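Two-component response regulator yesN (Fusobacterium nucleatum, PDB 3LSG) probably acts as a transcription factor of a two-component system, this fragment being its C-terminal, AraC-type helix-turn-helix domain, which probably binds DNA sequence-specifically. Local coordinates at residues K59-L62 with L63-T67; Y94-P98 with K99-E103. All blocks are in the same frame, centred on the assembly; numbering follows the deposited sequence.

Contact 1 of 2, residues K59-L62 with L63-T67; sequences KAKL and LLLTT
Thr66 lays its hydroxyl on the carbonyl oxygen of Leu62, one turn back on the same helix, with Thr66 OG1 donating to Leu62 O over 2.6 Å. The hydroxyl comes down on the carbonyl from 43° off its plane. A chi1 of 56° puts OG1 there, turning it back along the helix. The backbone N-H of Thr66 also reaches Leu62 O, but bent and weakly. Leu65 N is bonded chiefly to Lys61 O, at 3.1 Å, and only weakly to Leu62 O; of the three donors at Leu62 O the hydroxyl is the shortest. Deeper in the helix the amides are served regularly: Leu63 N donates to Lys59 O, and Leu64 N to Ala60 O spans 2.9 Å with an N-H...O angle of 167°. Residues 59 to 66 form the last turns of helix 48-66, probably the long helix that joins the two helix-turn-helix subdomains, as in other AraC-type DNA-binding domains, and Thr67 is the first residue to leave helical backbone angles. There Leu63 O takes two donors from opposite faces of its plane, Thr67 N at 2.9 Å and Thr67 OG1 at 2.7 Å. Thr67 OG1 is further bonded to the backbone N of Leu69, and Leu64 O and Thr67 O are satisfied by Arg102. Among the side chains, Leu62 CD1 lies 3.8 Å from Thr66 CG2, and the stem of Lys61 passes Leu65, its CG 4.1 Å from Leu65 CD1. Buried Ala60, Leu63 and Leu64 all touch Ile74 of helix 71-77.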
# COMPACT_ATOMS: atom_id res chain seq x y z
N LYS A 59 5.71 -6.95 14.20
CA LYS A 59 5.37 -8.37 14.24
C LYS A 59 6.36 -9.17 13.37
O LYS A 59 6.77 -10.26 13.75
CB LYS A 59 3.93 -8.59 13.77
CG LYS A 59 3.43 -10.04 13.83
CD LYS A 59 3.64 -10.64 15.22
CE LYS A 59 2.77 -11.90 15.41
NZ LYS A 59 2.92 -12.48 16.78
N ALA A 60 6.77 -8.61 12.24
CA ALA A 60 7.74 -9.29 11.38
C ALA A 60 9.03 -9.51 12.15
O ALA A 60 9.61 -10.60 12.14
CB ALA A 60 7.98 -8.48 10.13
N LYS A 61 9.48 -8.46 12.83
CA LYS A 61 10.66 -8.53 13.68
C LYS A 61 10.55 -9.68 14.68
O LYS A 61 11.45 -10.50 14.82
CB LYS A 61 10.86 -7.21 14.43
CG LYS A 61 11.99 -7.24 15.46
CD LYS A 61 12.15 -5.90 16.17
CE LYS A 61 12.95 -6.05 17.46
NZ LYS A 61 13.20 -4.72 18.09
N LEU A 62 9.42 -9.73 15.37
CA LEU A 62 9.18 -10.76 16.37
C LEU A 62 9.30 -12.16 15.77
O LEU A 62 10.00 -13.02 16.31
CB LEU A 62 7.81 -10.54 17.03
CG LEU A 62 7.33 -11.53 18.08
CD1 LEU A 62 8.39 -11.74 19.16
CD2 LEU A 62 6.00 -11.07 18.71
N LEU A 63 8.64 -12.39 14.65
CA LEU A 63 8.68 -13.71 14.02
C LEU A 63 10.08 -14.09 13.51
O LEU A 63 10.51 -15.24 13.63
CB LEU A 63 7.68 -13.75 12.86
CG LEU A 63 6.21 -13.62 13.26
CD1 LEU A 63 5.35 -13.48 12.03
CD2 LEU A 63 5.76 -14.81 14.08
N LEU A 64 10.79 -13.12 12.93
CA LEU A 64 12.15 -13.38 12.48
C LEU A 64 13.07 -13.85 13.60
O LEU A 64 13.89 -14.73 13.40
CB LEU A 64 12.75 -12.13 11.87
CG LEU A 64 12.15 -11.76 10.52
CD1 LEU A 64 12.54 -10.35 10.18
CD2 LEU A 64 12.66 -12.74 9.46
N LEU A 65 12.93 -13.26 14.78
CA LEU A 65 13.82 -13.55 15.90
C LEU A 65 13.38 -14.77 16.71
O LEU A 65 14.19 -15.36 17.42
CB LEU A 65 13.94 -12.33 16.81
CG LEU A 65 14.59 -11.10 16.19
CD1 LEU A 65 14.56 -9.92 17.16
CD2 LEU A 65 16.02 -11.39 15.76
N THR A 66 12.11 -15.15 16.60
CA THR A 66 11.61 -16.21 17.47
C THR A 66 11.23 -17.49 16.73
O THR A 66 10.91 -18.49 17.36
CB THR A 66 10.41 -15.74 18.30
OG1 THR A 66 9.38 -15.24 17.44
CG2 THR A 66 10.83 -14.63 19.27
N THR A 67 11.26 -17.45 15.40
CA THR A 67 10.87 -18.63 14.61
C THR A 67 11.84 -18.90 13.48
O THR A 67 12.78 -18.13 13.24
CB THR A 67 9.48 -18.46 13.97
OG1 THR A 67 9.58 -17.60 12.83
CG2 THR A 67 8.48 -17.87 14.96

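Contact 2 of 2, residues Y94-P98 with K99-E103; sequences YQITP and KQYRE
Thr97 O receives the backbone N-H of Tyr101 over 2.8 Å, and this bond opens the short C-terminal helix 98-101. Around it Thr97 and Gln100 exchange two more bonds in a reciprocal pattern. Thr97 OG1 accepts from Gln100 N at 3.0 Å, while Thr97 N donates to Gln100 OE1 at 2.9 Å, almost straight at the hydrogen (172°). That is a capping box, with Thr97 at the N-cap and its hydroxyl facing the first turn. In Gln100 a chi1 of -71° sets CG beside the residue's own backbone N, and the extended chain beyond it carries OE1 to Thr97 N. On the way the glutamine CG passes 3.1 Å from Thr97 OG1. Ile96 CB packs beside the same amide oxygen, 3.4 Å from Gln100 OE1. The CD1 end of Ile96 then meets the Tyr101 ring at CD1, the two side chains crossing at about a right angle. Farther along, Tyr101 presents its edge to one face of Tyr94, CE1 coming over the ring to 4.1 Å from both Tyr94 CG and CD1. The planes are inclined at 52° with centroids 5.2 Å apart, an edge-to-face pair well short of perpendicular. Phe90 of helix 83-94 meets both tyrosine rings. Pro98, first residue of the helix, is buried against Phe86, Ile87 and Phe90 of helix 83-94 and Leu64 of helix 48-66, while Tyr101 packs on Lys61 and Leu65 of that long helix.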
# COMPACT_ATOMS: atom_id res chain seq x y z
N TYR A 94 13.74 -1.12 8.44
CA TYR A 94 14.85 -1.50 9.31
C TYR A 94 16.23 -1.26 8.69
O TYR A 94 17.26 -1.49 9.33
CB TYR A 94 14.69 -2.95 9.75
CG TYR A 94 13.55 -3.18 10.72
CD1 TYR A 94 13.61 -2.66 12.03
CD2 TYR A 94 12.42 -3.91 10.35
CE1 TYR A 94 12.57 -2.88 12.93
CE2 TYR A 94 11.37 -4.12 11.26
CZ TYR A 94 11.46 -3.62 12.54
OH TYR A 94 10.42 -3.82 13.42
N GLN A 95 16.24 -0.81 7.43
CA GLN A 95 17.48 -0.57 6.69
C GLN A 95 18.28 -1.82 6.30
O GLN A 95 19.31 -1.71 5.64
CB GLN A 95 18.35 0.46 7.43
CG GLN A 95 17.58 1.79 7.73
CD GLN A 95 18.48 2.87 8.33
OE1 GLN A 95 19.63 2.61 8.72
NE2 GLN A 95 17.96 4.09 8.41
N ILE A 96 17.81 -3.01 6.72
CA ILE A 96 18.39 -4.27 6.24
C ILE A 96 17.25 -5.25 5.87
O ILE A 96 16.10 -5.00 6.21
CB ILE A 96 19.33 -4.94 7.27
CG1 ILE A 96 18.57 -5.28 8.56
CG2 ILE A 96 20.58 -4.06 7.55
CD1 ILE A 96 19.48 -5.88 9.66
N THR A 97 17.58 -6.35 5.20
CA THR A 97 16.55 -7.30 4.76
C THR A 97 16.15 -8.23 5.91
O THR A 97 16.85 -8.31 6.93
CB THR A 97 17.06 -8.18 3.60
OG1 THR A 97 18.13 -9.00 4.07
CG2 THR A 97 17.59 -7.32 2.45
N PRO A 98 15.01 -8.93 5.76
CA PRO A 98 14.61 -9.91 6.77
C PRO A 98 15.68 -10.97 6.99
O PRO A 98 15.99 -11.28 8.14
CB PRO A 98 13.35 -10.52 6.16
CG PRO A 98 12.73 -9.36 5.43
CD PRO A 98 13.90 -8.60 4.84
N LYS A 99 16.26 -11.49 5.92
CA LYS A 99 17.33 -12.47 6.08
C LYS A 99 18.45 -11.85 6.88
O LYS A 99 18.97 -12.46 7.82
CB LYS A 99 17.86 -12.91 4.71
CG LYS A 99 18.54 -14.27 4.69
CD LYS A 99 19.58 -14.43 5.78
CE LYS A 99 19.04 -15.27 6.95
NZ LYS A 99 20.02 -15.40 8.07
N GLN A 100 18.86 -10.64 6.50
CA GLN A 100 20.01 -10.02 7.15
C GLN A 100 19.68 -9.78 8.62
O GLN A 100 20.55 -9.84 9.50
CB GLN A 100 20.39 -8.69 6.46
CG GLN A 100 21.01 -8.89 5.07
CD GLN A 100 21.07 -7.59 4.22
OE1 GLN A 100 20.38 -6.62 4.49
NE2 GLN A 100 21.91 -7.60 3.20
N TYR A 101 18.41 -9.53 8.89
CA TYR A 101 17.96 -9.25 10.25
C TYR A 101 18.21 -10.45 11.16
O TYR A 101 18.41 -10.30 12.37
CB TYR A 101 16.47 -8.88 10.26
CG TYR A 101 16.08 -8.11 11.48
CD1 TYR A 101 16.24 -6.72 11.52
CD2 TYR A 101 15.59 -8.76 12.61
CE1 TYR A 101 15.90 -6.00 12.65
CE2 TYR A 101 15.26 -8.04 13.75
CZ TYR A 101 15.41 -6.66 13.76
OH TYR A 101 15.07 -5.93 14.88
N ARG A 102 18.21 -11.65 10.58
CA ARG A 102 18.49 -12.87 11.32
C ARG A 102 19.98 -13.16 11.46
O ARG A 102 20.37 -14.10 12.14
CB ARG A 102 17.83 -14.07 10.63
CG ARG A 102 16.33 -14.11 10.77
CD ARG A 102 15.69 -15.17 9.89
NE ARG A 102 14.57 -15.80 10.59
CZ ARG A 102 13.50 -16.33 10.01
NH1 ARG A 102 13.38 -16.31 8.69
NH2 ARG A 102 12.55 -16.87 10.75
N GLU A 103 20.82 -12.38 10.80
CA GLU A 103 22.26 -12.67 10.79
C GLU A 103 22.97 -12.21 12.07
O GLU A 103 22.40 -11.52 12.90
CB GLU A 103 22.92 -12.06 9.55
CG GLU A 103 22.50 -12.77 8.26
CD GLU A 103 22.93 -12.05 7.00
OE1 GLU A 103 23.49 -10.94 7.11
OE2 GLU A 103 22.72 -12.59 5.91
OXT GLU A 103 24.14 -12.54 12.30

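Contact 1 comes first along the chain and contact 2 at its end, yet their centres are only 11 Å apart and they meet directly. Arg102 makes the polar join: its NH2 lies 2.8 Å from Thr67 O and its NE 3.1 Å from Leu64 O, both probable hydrogen bonds, while NH1 reaches Leu69 O. One guanidinium group thus ties the tail of the chain to the end of helix 48-66 and to the loop beyond it. Packing adds a second join at Lys61, whose CD is 3.2 Å from Tyr101 OH and whose CB is 3.6 Å from Tyr94 OH. Both contacts belong to the C-terminal part of the helix-turn-helix domain, which probably binds DNA.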